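Local coordinates for D-alanyl transferase DltD (Enterococcus faecium TX0133A04, PDB 6PFX), which probably takes part in the D-alanylation of lipoteichoic acid at the membrane of Gram-positive bacteria, at residues Q82-R87 with R141-R146; K134-A139 with Q164-G169. One frame throughout, in Å; residues are numbered along the deposited sequence.

How the contacts relate
Both contacts use helix 138-147: contact 1 its middle turns, contact 2 the approach to its N-terminus. Contact 1 is buried and packs this helix on helix 79-89, whereas contact 2 lies farther out, its centre about 25 Å from the centre of the chain against about 14 Å for that of contact 1, and joins the loop entering the helix to the end of helix 157-167. In contact 1 one leucine methyl meets a tyrosine ring and a methionine sulfur; in contact 2 a valine meets an isoleucine methyl and two backbone carbonyls. Arg141 connects them: its CG lies 3.5 Å from Val136 CG1, and Arg141 NH2 probably hydrogen-bonds Lys167 O.

Contact 1 (Q82-R87 with R141-R146); sequences QYMMMR and RYLARR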
# COMPACT_ATOMS: atom_id res chain seq x y z
N GLN A 82 3.68 -4.90 3.50
CA GLN A 82 3.19 -5.34 2.19
C GLN A 82 4.23 -6.14 1.43
O GLN A 82 3.87 -7.03 0.65
CB GLN A 82 2.57 -4.17 1.44
CG GLN A 82 1.16 -3.90 2.06
CD GLN A 82 0.50 -2.61 1.62
OE1 GLN A 82 -0.46 -2.63 0.86
NE2 GLN A 82 0.97 -1.49 2.16
N TYR A 83 5.52 -5.87 1.66
CA TYR A 83 6.55 -6.77 1.15
C TYR A 83 6.34 -8.20 1.64
O TYR A 83 6.49 -9.15 0.88
CB TYR A 83 7.95 -6.32 1.57
CG TYR A 83 9.03 -7.29 1.15
CD1 TYR A 83 9.51 -7.28 -0.15
CD2 TYR A 83 9.58 -8.22 2.03
CE1 TYR A 83 10.51 -8.16 -0.57
CE2 TYR A 83 10.57 -9.10 1.62
CZ TYR A 83 11.04 -9.07 0.32
OH TYR A 83 12.02 -9.94 -0.11
N MET A 84 6.02 -8.37 2.94
CA MET A 84 5.84 -9.71 3.48
C MET A 84 4.64 -10.40 2.83
O MET A 84 4.66 -11.61 2.60
CB MET A 84 5.63 -9.67 4.99
CG MET A 84 6.76 -9.07 5.77
SD MET A 84 8.32 -9.86 5.40
CE MET A 84 7.87 -11.59 5.58
N MET A 85 3.59 -9.63 2.54
CA MET A 85 2.47 -10.20 1.80
C MET A 85 2.91 -10.66 0.42
O MET A 85 2.61 -11.78 -0.00
CB MET A 85 1.35 -9.17 1.68
CG MET A 85 0.78 -8.72 3.00
SD MET A 85 -0.56 -7.54 2.78
CE MET A 85 -0.40 -6.63 4.32
N MET A 86 3.64 -9.80 -0.30
CA MET A 86 4.04 -10.13 -1.66
C MET A 86 4.95 -11.35 -1.69
O MET A 86 4.76 -12.26 -2.50
CB MET A 86 4.79 -8.95 -2.27
CG MET A 86 3.96 -7.74 -2.53
SD MET A 86 5.01 -6.44 -3.20
CE MET A 86 3.81 -5.12 -3.26
N ARG A 87 5.97 -11.35 -0.82
CA ARG A 87 6.95 -12.42 -0.79
C ARG A 87 6.30 -13.75 -0.43
O ARG A 87 6.66 -14.80 -0.98
CB ARG A 87 8.06 -12.07 0.22
CG ARG A 87 9.19 -13.09 0.32
CD ARG A 87 10.13 -12.96 -0.86
NE ARG A 87 11.20 -13.96 -0.88
CZ ARG A 87 12.50 -13.72 -0.71
NH1 ARG A 87 12.96 -12.48 -0.51
NH2 ARG A 87 13.35 -14.74 -0.77
N ARG A 141 19.32 -9.20 3.35
CA ARG A 141 20.15 -8.67 4.43
C ARG A 141 19.49 -7.45 5.05
O ARG A 141 19.50 -7.29 6.27
CB ARG A 141 21.54 -8.33 3.91
CG ARG A 141 22.32 -9.52 3.37
CD ARG A 141 23.74 -9.12 2.99
NE ARG A 141 24.57 -8.93 4.18
CZ ARG A 141 25.83 -8.52 4.16
NH1 ARG A 141 26.42 -8.23 3.01
NH2 ARG A 141 26.49 -8.39 5.30
N TYR A 142 18.90 -6.60 4.21
CA TYR A 142 18.22 -5.41 4.72
C TYR A 142 17.02 -5.80 5.57
O TYR A 142 16.83 -5.28 6.67
CB TYR A 142 17.80 -4.49 3.56
CG TYR A 142 17.01 -3.32 4.06
CD1 TYR A 142 17.64 -2.22 4.64
CD2 TYR A 142 15.62 -3.32 3.99
CE1 TYR A 142 16.91 -1.16 5.12
CE2 TYR A 142 14.88 -2.25 4.48
CZ TYR A 142 15.54 -1.18 5.04
OH TYR A 142 14.84 -0.10 5.53
N LEU A 143 16.19 -6.71 5.06
CA LEU A 143 15.03 -7.13 5.84
C LEU A 143 15.44 -7.73 7.17
O LEU A 143 14.81 -7.47 8.20
CB LEU A 143 14.19 -8.11 5.04
CG LEU A 143 12.98 -8.69 5.77
CD1 LEU A 143 12.04 -7.59 6.16
CD2 LEU A 143 12.32 -9.71 4.84
N ALA A 144 16.49 -8.56 7.19
CA ALA A 144 16.93 -9.15 8.45
C ALA A 144 17.38 -8.06 9.41
O ALA A 144 17.03 -8.09 10.60
CB ALA A 144 18.07 -10.15 8.22
N ARG A 145 18.11 -7.07 8.90
CA ARG A 145 18.54 -5.95 9.72
C ARG A 145 17.35 -5.22 10.31
O ARG A 145 17.35 -4.84 11.49
CB ARG A 145 19.37 -4.98 8.88
CG ARG A 145 20.80 -5.41 8.67
CD ARG A 145 21.73 -4.24 8.37
NE ARG A 145 21.34 -3.44 7.21
CZ ARG A 145 21.54 -3.79 5.94
NH1 ARG A 145 22.11 -4.95 5.66
NH2 ARG A 145 21.16 -2.99 4.96
N ARG A 146 16.31 -5.01 9.50
CA ARG A 146 15.15 -4.29 9.99
C ARG A 146 14.40 -5.11 11.03
O ARG A 146 14.04 -4.60 12.10
CB ARG A 146 14.21 -3.98 8.83
CG ARG A 146 14.69 -2.87 7.95
CD ARG A 146 14.55 -1.53 8.66
NE ARG A 146 13.21 -0.96 8.57
CZ ARG A 146 12.61 -0.27 9.54
NH1 ARG A 146 13.21 -0.08 10.70
NH2 ARG A 146 11.40 0.22 9.35
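Between segments 82-87 and 141-146, Leu143 carries the contact, meeting Tyr83 and Met84. Just before it in segment 141-146, Tyr142 is directed to another neighbour, its hydroxyl hydrogen-bonding Asp274 of helix 271-284, a carboxylate that also forms a salt bridge with Arg146 at the end of the segment. Leu143 itself has its CA 9.7 Å from that of Tyr83. Because CG is anti to the backbone N (chi1 177°), the branched end extends across to the other helix, and a single methyl does the touching. Leu143 CD2 comes within 3.7 Å of Tyr83 CE2, at a slant to the ring that is neither over its face nor at its edge. The same methyl lies 4.0 Å from Met84 SD, which the bend at chi2 (-54°) turns toward it. Trp129 of helix 123-132 also covers Leu143, while Leu277 packs on Tyr83. The tyrosine ring is held from its own helix: Arg87 NH1 donates to Tyr83 OH at 2.7 Å, with an N-H...O angle of 149° and the oxygen almost in the guanidinium plane. Arg87 CB, meanwhile, rests 4.1 Å above one face of that ring, toward its rim. The contact between the segments is thus small and apolar, but a direct salt bridge between the same helices, Arg87 NH1 to Asp140, lies just before segment 141-146; its carboxylate probably balances the arginine charge and helps fix the orientation of the guanidinium that holds Tyr83 OH.

Contact 2 (K134-A139 with Q164-G169); sequences KKVTPA and QTIKKG
A Schellman motif ends helix 157-167, and its residues Ile166 and Gly169 pack against Val136 in the loop that leads into helix 138-147. Val136 stands with CG1 anti to its own backbone N (chi1 -179°), which carries that methyl over to the helix end. There Val136 CG1 lies 4.0 Å from Ile166 CG2, the two side chains slanting past each other. The same CG1 is 3.9 Å from the carbonyl oxygen Ile166 O, and this oxygen is already engaged: within the motif, Gly169 N donates to Ile166 O at 2.8 Å. Gly169 has a positive phi of 92°, the turn by which the chain leaves the helix, and it presents its own carbonyl to the valine, with Gly169 O 4.0 Å from Val136 CB. The backbones come close here, Val136 CA and Gly169 CA being 6.1 Å apart. One helix therefore finishes beside the start of another, for Thr137, right after the valine, is the N-cap of helix 138-147. Its OG1 caps a backbone N of the first turn, while Asp140 OD2 accepts a hydrogen bond from Thr137 N, consistent with a capping box. Ile166 reaches this helix too, touching Ala144, and Pro172, in the loop that follows, lies against Ile166.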
# COMPACT_ATOMS: atom_id res chain seq x y z
N LYS A 134 17.05 -19.16 -1.38
CA LYS A 134 18.09 -20.03 -1.90
C LYS A 134 19.46 -19.37 -1.88
O LYS A 134 20.47 -20.08 -1.88
CB LYS A 134 17.77 -20.46 -3.33
CG LYS A 134 16.45 -21.20 -3.49
CD LYS A 134 16.42 -22.54 -2.76
CE LYS A 134 17.29 -23.61 -3.45
NZ LYS A 134 17.46 -24.82 -2.59
N LYS A 135 19.51 -18.04 -1.84
CA LYS A 135 20.73 -17.30 -1.65
C LYS A 135 20.36 -16.02 -0.92
O LYS A 135 19.19 -15.63 -0.88
CB LYS A 135 21.41 -16.96 -2.98
CG LYS A 135 20.63 -15.96 -3.81
CD LYS A 135 21.30 -15.73 -5.16
CE LYS A 135 20.57 -14.65 -5.96
NZ LYS A 135 19.12 -14.95 -6.11
N VAL A 136 21.36 -15.37 -0.35
CA VAL A 136 21.16 -14.14 0.42
C VAL A 136 21.43 -12.97 -0.52
O VAL A 136 22.56 -12.79 -0.99
CB VAL A 136 22.04 -14.11 1.67
CG1 VAL A 136 21.79 -12.84 2.46
CG2 VAL A 136 21.75 -15.34 2.54
N THR A 137 20.41 -12.20 -0.80
CA THR A 137 20.54 -10.99 -1.59
C THR A 137 20.60 -9.78 -0.68
O THR A 137 20.29 -9.87 0.52
CB THR A 137 19.34 -10.83 -2.54
OG1 THR A 137 18.14 -10.60 -1.79
CG2 THR A 137 19.16 -12.06 -3.40
N PRO A 138 21.00 -8.63 -1.20
CA PRO A 138 20.97 -7.42 -0.35
C PRO A 138 19.59 -7.15 0.23
O PRO A 138 19.50 -6.68 1.37
CB PRO A 138 21.46 -6.32 -1.30
CG PRO A 138 22.34 -7.07 -2.30
CD PRO A 138 21.59 -8.37 -2.52
N ALA A 139 18.52 -7.46 -0.51
CA ALA A 139 17.17 -7.31 0.05
C ALA A 139 17.01 -8.15 1.31
O ALA A 139 16.46 -7.67 2.32
CB ALA A 139 16.12 -7.70 -0.99
N GLN A 164 20.37 -13.05 12.42
CA GLN A 164 21.75 -12.60 12.55
C GLN A 164 22.66 -13.23 11.49
O GLN A 164 23.56 -12.57 10.96
CB GLN A 164 22.27 -12.90 13.96
CG GLN A 164 21.62 -12.07 15.07
CD GLN A 164 22.01 -10.61 15.04
OE1 GLN A 164 22.73 -10.16 14.15
NE2 GLN A 164 21.53 -9.85 16.02
N THR A 165 22.44 -14.51 11.17
CA THR A 165 23.21 -15.16 10.11
C THR A 165 22.99 -14.47 8.77
O THR A 165 23.95 -14.19 8.04
CB THR A 165 22.79 -16.63 10.06
OG1 THR A 165 23.12 -17.27 11.30
CG2 THR A 165 23.48 -17.36 8.93
N ILE A 166 21.73 -14.19 8.43
CA ILE A 166 21.40 -13.54 7.17
C ILE A 166 21.95 -12.12 7.13
O ILE A 166 22.46 -11.66 6.10
CB ILE A 166 19.87 -13.57 6.95
CG1 ILE A 166 19.42 -15.01 6.80
CG2 ILE A 166 19.52 -12.68 5.77
CD1 ILE A 166 17.92 -15.21 6.86
N LYS A 167 21.85 -11.40 8.25
CA LYS A 167 22.39 -10.04 8.30
C LYS A 167 23.87 -10.02 7.93
O LYS A 167 24.33 -9.09 7.26
CB LYS A 167 22.17 -9.46 9.69
CG LYS A 167 22.80 -8.10 9.91
CD LYS A 167 22.35 -7.52 11.24
CE LYS A 167 23.09 -6.24 11.55
NZ LYS A 167 22.50 -5.53 12.72
N LYS A 168 24.62 -11.03 8.37
CA LYS A 168 26.03 -11.15 8.04
C LYS A 168 26.28 -11.63 6.62
O LYS A 168 27.45 -11.79 6.24
CB LYS A 168 26.71 -12.14 8.99
CG LYS A 168 26.89 -11.66 10.41
CD LYS A 168 27.71 -12.67 11.23
CE LYS A 168 29.16 -12.78 10.75
NZ LYS A 168 30.00 -13.68 11.60
N GLY A 169 25.23 -11.90 5.85
CA GLY A 169 25.36 -12.28 4.46
C GLY A 169 25.43 -13.76 4.20
O GLY A 169 25.74 -14.16 3.07